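Local coordinates for protein N-acetylglucosamine 2-epimerase (PDB 3GT5) that probably isomerises a sugar substrate, as a member of the N-acylglucosamine 2-epimerase family of isomerases, at residues A20-R25 and A372-Y377; V58-M63 and H378-C383. All blocks are in the same frame, centred on the assembly; numbering follows the deposited sequence.

Contact 1 of 2, residues A20-R25 and A372-Y377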
# COMPACT_ATOMS: atom_id res chain seq x y z
N ALA A 20 9.27 11.71 12.68
CA ALA A 20 9.97 12.96 12.92
C ALA A 20 10.27 13.70 11.61
O ALA A 20 10.33 14.92 11.62
CB ALA A 20 11.26 12.72 13.77
N PHE A 21 10.41 13.00 10.48
CA PHE A 21 10.56 13.67 9.18
C PHE A 21 9.29 14.45 8.81
O PHE A 21 9.33 15.62 8.38
CB PHE A 21 10.88 12.64 8.06
CG PHE A 21 10.91 13.24 6.71
CD1 PHE A 21 12.03 13.92 6.28
CD2 PHE A 21 9.82 13.20 5.87
CE1 PHE A 21 12.07 14.48 5.05
CE2 PHE A 21 9.87 13.79 4.62
CZ PHE A 21 10.99 14.42 4.21
N TYR A 22 8.13 13.80 8.94
CA TYR A 22 6.87 14.37 8.43
C TYR A 22 6.20 15.31 9.44
O TYR A 22 5.53 16.22 9.06
CB TYR A 22 5.88 13.24 8.12
CG TYR A 22 6.22 12.48 6.88
CD1 TYR A 22 6.78 11.20 6.97
CD2 TYR A 22 6.00 13.04 5.61
CE1 TYR A 22 7.16 10.50 5.83
CE2 TYR A 22 6.33 12.29 4.43
CZ TYR A 22 6.90 11.05 4.56
OH TYR A 22 7.23 10.31 3.45
N HIS A 23 6.35 15.01 10.72
CA HIS A 23 5.61 15.71 11.75
C HIS A 23 6.48 16.78 12.41
O HIS A 23 7.59 16.46 12.83
CB HIS A 23 5.10 14.74 12.83
CG HIS A 23 4.20 15.41 13.82
ND1 HIS A 23 2.94 15.83 13.46
CD2 HIS A 23 4.40 15.82 15.09
CE1 HIS A 23 2.39 16.46 14.49
NE2 HIS A 23 3.25 16.47 15.49
N PRO A 24 5.99 18.04 12.51
CA PRO A 24 4.67 18.53 12.11
C PRO A 24 4.64 19.26 10.74
O PRO A 24 3.62 19.86 10.37
CB PRO A 24 4.35 19.50 13.23
CG PRO A 24 5.68 20.20 13.42
CD PRO A 24 6.71 19.05 13.32
N ARG A 25 5.71 19.18 9.97
CA ARG A 25 5.82 19.96 8.74
C ARG A 25 4.81 19.60 7.64
O ARG A 25 4.49 20.45 6.80
CB ARG A 25 7.24 19.87 8.18
CG ARG A 25 8.23 20.69 9.00
CD ARG A 25 9.66 20.49 8.54
NE ARG A 25 10.02 19.06 8.48
CZ ARG A 25 11.21 18.62 8.09
NH1 ARG A 25 11.45 17.30 8.04
NH2 ARG A 25 12.16 19.48 7.78
N ALA A 372 3.66 13.20 -4.33
CA ALA A 372 2.27 12.80 -4.11
C ALA A 372 2.15 11.30 -4.27
O ALA A 372 2.71 10.72 -5.21
CB ALA A 372 1.36 13.50 -5.09
N GLY A 373 1.45 10.68 -3.32
CA GLY A 373 1.34 9.22 -3.26
C GLY A 373 2.24 8.61 -2.17
O GLY A 373 1.89 7.57 -1.58
N LYS A 374 3.39 9.21 -1.89
CA LYS A 374 4.32 8.63 -0.89
C LYS A 374 4.24 9.35 0.43
O LYS A 374 4.44 10.56 0.48
CB LYS A 374 5.76 8.66 -1.39
CG LYS A 374 6.79 8.29 -0.36
CD LYS A 374 8.14 7.89 -1.01
CE LYS A 374 9.20 7.49 -0.04
NZ LYS A 374 9.55 8.55 0.96
N THR A 375 3.93 8.61 1.49
CA THR A 375 3.89 9.14 2.83
C THR A 375 4.70 8.27 3.75
O THR A 375 4.67 8.48 4.95
CB THR A 375 2.45 9.28 3.38
OG1 THR A 375 1.96 7.97 3.70
CG2 THR A 375 1.57 9.95 2.38
N ASP A 376 5.45 7.31 3.20
CA ASP A 376 6.05 6.22 3.99
C ASP A 376 5.02 5.37 4.78
O ASP A 376 5.35 4.71 5.77
CB ASP A 376 7.18 6.77 4.90
CG ASP A 376 8.45 7.05 4.10
OD1 ASP A 376 9.36 6.19 4.09
OD2 ASP A 376 8.52 8.10 3.45
N TYR A 377 3.77 5.40 4.33
CA TYR A 377 2.78 4.38 4.69
C TYR A 377 3.33 2.98 4.45
O TYR A 377 3.19 2.11 5.31
CB TYR A 377 1.42 4.65 3.95
CG TYR A 377 0.76 3.40 3.36
CD1 TYR A 377 -0.17 2.64 4.09
CD2 TYR A 377 1.08 2.99 2.11
CE1 TYR A 377 -0.78 1.50 3.52
CE2 TYR A 377 0.51 1.88 1.53
CZ TYR A 377 -0.40 1.13 2.23
OH TYR A 377 -0.91 0.03 1.57
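Tyr22 reaches from the last turn of helix 8-22 to Asp376, the N-cap position of helix 377-387, and so joins the first and last helices of the (alpha/alpha)6-barrel of the N-acylglucosamine 2-epimerase family. Its hydroxyl donates a short hydrogen bond, 2.6 Å from Tyr22 OH to Asp376 OD2, and uses the anti lone pair of that oxygen. The carboxylate oxygen lies at the edge of the phenol ring, near its plane, although the ring and carboxylate planes are turned 55° apart. The neighbouring peptide also takes part: Thr375 O approaches the ring obliquely, 3.3 Å from Tyr22 CE1.

The same carboxylate oxygen takes a second donor. Lys374 NZ forms a salt bridge to Asp376 OD2 at 2.7 Å, meeting it on the syn side and 28° out of the carboxylate plane. The buried oxygen is thus held on its anti and syn sides by two donors, and the ammonium group would be expected to favour the ionised carboxylate. Lys374 runs out nearly extended and bends at its last torsion (chi4 -59°), which turns NZ back to the aspartate.

In the next shell, Ser370 OG hydrogen-bonds with both Tyr22 OH and Lys374 NZ, while Asp376 OD1 is bound to Thr379 OG1 and Trp354 N; both carboxylate oxygens are therefore satisfied. Behind the tyrosine, Phe21 lies against one face of the ring, its CD2 3.6 Å above the plane and over the centre, with Tyr22 CD1 in turn at the edge of the Phe21 ring.

Contact 2 of 2, residues V58-M63 and H378-C383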
# COMPACT_ATOMS: atom_id res chain seq x y z
N VAL A 58 -3.54 9.83 6.95
CA VAL A 58 -4.42 9.40 8.06
C VAL A 58 -3.96 8.07 8.64
O VAL A 58 -3.90 7.91 9.85
CB VAL A 58 -5.87 9.28 7.57
CG1 VAL A 58 -6.79 8.57 8.60
CG2 VAL A 58 -6.42 10.63 7.23
N PHE A 59 -3.61 7.10 7.79
CA PHE A 59 -3.02 5.84 8.26
C PHE A 59 -1.74 6.09 9.10
O PHE A 59 -1.63 5.53 10.19
CB PHE A 59 -2.75 4.89 7.06
CG PHE A 59 -1.96 3.68 7.38
CD1 PHE A 59 -2.60 2.47 7.57
CD2 PHE A 59 -0.56 3.72 7.44
CE1 PHE A 59 -1.87 1.31 7.84
CE2 PHE A 59 0.19 2.55 7.73
CZ PHE A 59 -0.48 1.35 7.92
N ASN A 60 -0.80 6.89 8.58
CA ASN A 60 0.50 7.19 9.22
C ASN A 60 0.20 7.58 10.67
O ASN A 60 0.78 7.06 11.62
CB ASN A 60 1.17 8.45 8.63
CG ASN A 60 1.93 8.24 7.32
OD1 ASN A 60 1.84 7.20 6.66
ND2 ASN A 60 2.76 9.27 6.97
N TYR A 61 -0.69 8.54 10.81
CA TYR A 61 -0.87 9.14 12.14
C TYR A 61 -1.71 8.24 13.03
O TYR A 61 -1.44 8.17 14.26
CB TYR A 61 -1.51 10.50 12.00
CG TYR A 61 -0.55 11.65 11.70
CD1 TYR A 61 0.26 12.16 12.69
CD2 TYR A 61 -0.52 12.27 10.45
CE1 TYR A 61 1.12 13.19 12.46
CE2 TYR A 61 0.31 13.34 10.19
CZ TYR A 61 1.14 13.79 11.23
OH TYR A 61 1.96 14.89 11.05
N ALA A 62 -2.71 7.55 12.47
CA ALA A 62 -3.50 6.59 13.27
C ALA A 62 -2.67 5.46 13.82
O ALA A 62 -2.77 5.18 14.98
CB ALA A 62 -4.68 6.05 12.49
N MET A 63 -1.83 4.82 12.98
CA MET A 63 -1.03 3.72 13.44
C MET A 63 0.04 4.21 14.45
O MET A 63 0.32 3.55 15.44
CB MET A 63 -0.41 3.00 12.24
CG MET A 63 -1.48 2.38 11.30
SD MET A 63 -2.56 1.08 12.03
CE MET A 63 -1.29 -0.13 12.27
N HIS A 378 4.03 2.74 3.34
CA HIS A 378 4.55 1.41 3.10
C HIS A 378 5.66 1.03 4.07
O HIS A 378 5.73 -0.14 4.48
CB HIS A 378 5.15 1.25 1.70
CG HIS A 378 4.17 1.11 0.60
ND1 HIS A 378 3.50 -0.06 0.34
CD2 HIS A 378 3.78 1.99 -0.36
CE1 HIS A 378 2.75 0.09 -0.74
NE2 HIS A 378 2.90 1.33 -1.18
N THR A 379 6.55 1.98 4.43
CA THR A 379 7.69 1.60 5.25
C THR A 379 7.32 1.50 6.74
O THR A 379 7.66 0.53 7.43
CB THR A 379 8.86 2.56 5.01
OG1 THR A 379 8.48 3.89 5.40
CG2 THR A 379 9.18 2.54 3.54
N MET A 380 6.64 2.51 7.24
CA MET A 380 6.09 2.46 8.60
C MET A 380 5.07 1.35 8.76
O MET A 380 5.08 0.64 9.77
CB MET A 380 5.49 3.80 9.02
CG MET A 380 6.52 4.94 9.31
SD MET A 380 5.83 6.52 9.98
CE MET A 380 5.00 7.11 8.46
N GLY A 381 4.21 1.17 7.77
CA GLY A 381 3.26 0.05 7.76
C GLY A 381 3.89 -1.34 7.86
O GLY A 381 3.38 -2.22 8.55
N ALA A 382 4.99 -1.55 7.13
CA ALA A 382 5.74 -2.76 7.24
C ALA A 382 6.26 -2.96 8.67
O ALA A 382 6.21 -4.08 9.19
CB ALA A 382 6.91 -2.77 6.23
N CYS A 383 6.76 -1.91 9.29
CA CYS A 383 7.28 -1.99 10.66
C CYS A 383 6.14 -2.28 11.65
O CYS A 383 6.29 -3.10 12.55
CB CYS A 383 8.00 -0.72 11.06
SG CYS A 383 9.55 -0.55 10.13
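Two helical segments, 58-63 and 378-383, come closest at Asn60 and Met380, whose CA atoms are 7.3 Å apart. The contact is van der Waals packing and rests on two small pairings. In the first, the methyl end of Met380 lies against the Asn60 amide, with Met380 CE 3.5 Å from Asn60 CG and almost equally near its oxygen and nitrogen. The methionine bends at its last torsion (chi3 -71°), which carries the methyl to the amide; the two side chains cross at about a right angle. Asn60 ND2 is hydrogen-bonded to Thr375 O, a bond that helps to fix the amide beside the methyl.

In the second pairing Phe59 presents its ring edge to the backbone of Gly381, with Phe59 CE2 4.0 Å from Gly381 CA. Gly381 has no side chain, and the ring edge meets the bare backbone at its CA. Met63 CG lies over one face of that ring, 3.6 Å above its plane.

The contact thus packs helix 51-68 against 377-387, the last helix of the (alpha/alpha)6-barrel, while helix 112-127 packs on Phe59 through Leu120 and Cys124, and helix 8-22 meets Met380 through Thr18 and Met19.

In the fold
From the N terminus, the chain first lays down helix 8-22, whose end supplies one side of contact 1, and then helix 51-68, which supplies one side of contact 2. More than 300 residues later the loop that ends at helix 377-387 returns to the first, and that helix itself to the second. The two closures cross, since their segments alternate along the sequence, and together they bring the C-terminal end of the barrel back to its first helices. With centres about 10 Å apart, they are also joined directly: His23 ND1 meets Tyr61 OH at 2.8 Å, and Tyr377 CD1 packs on Phe59 CD2 at 3.5 Å.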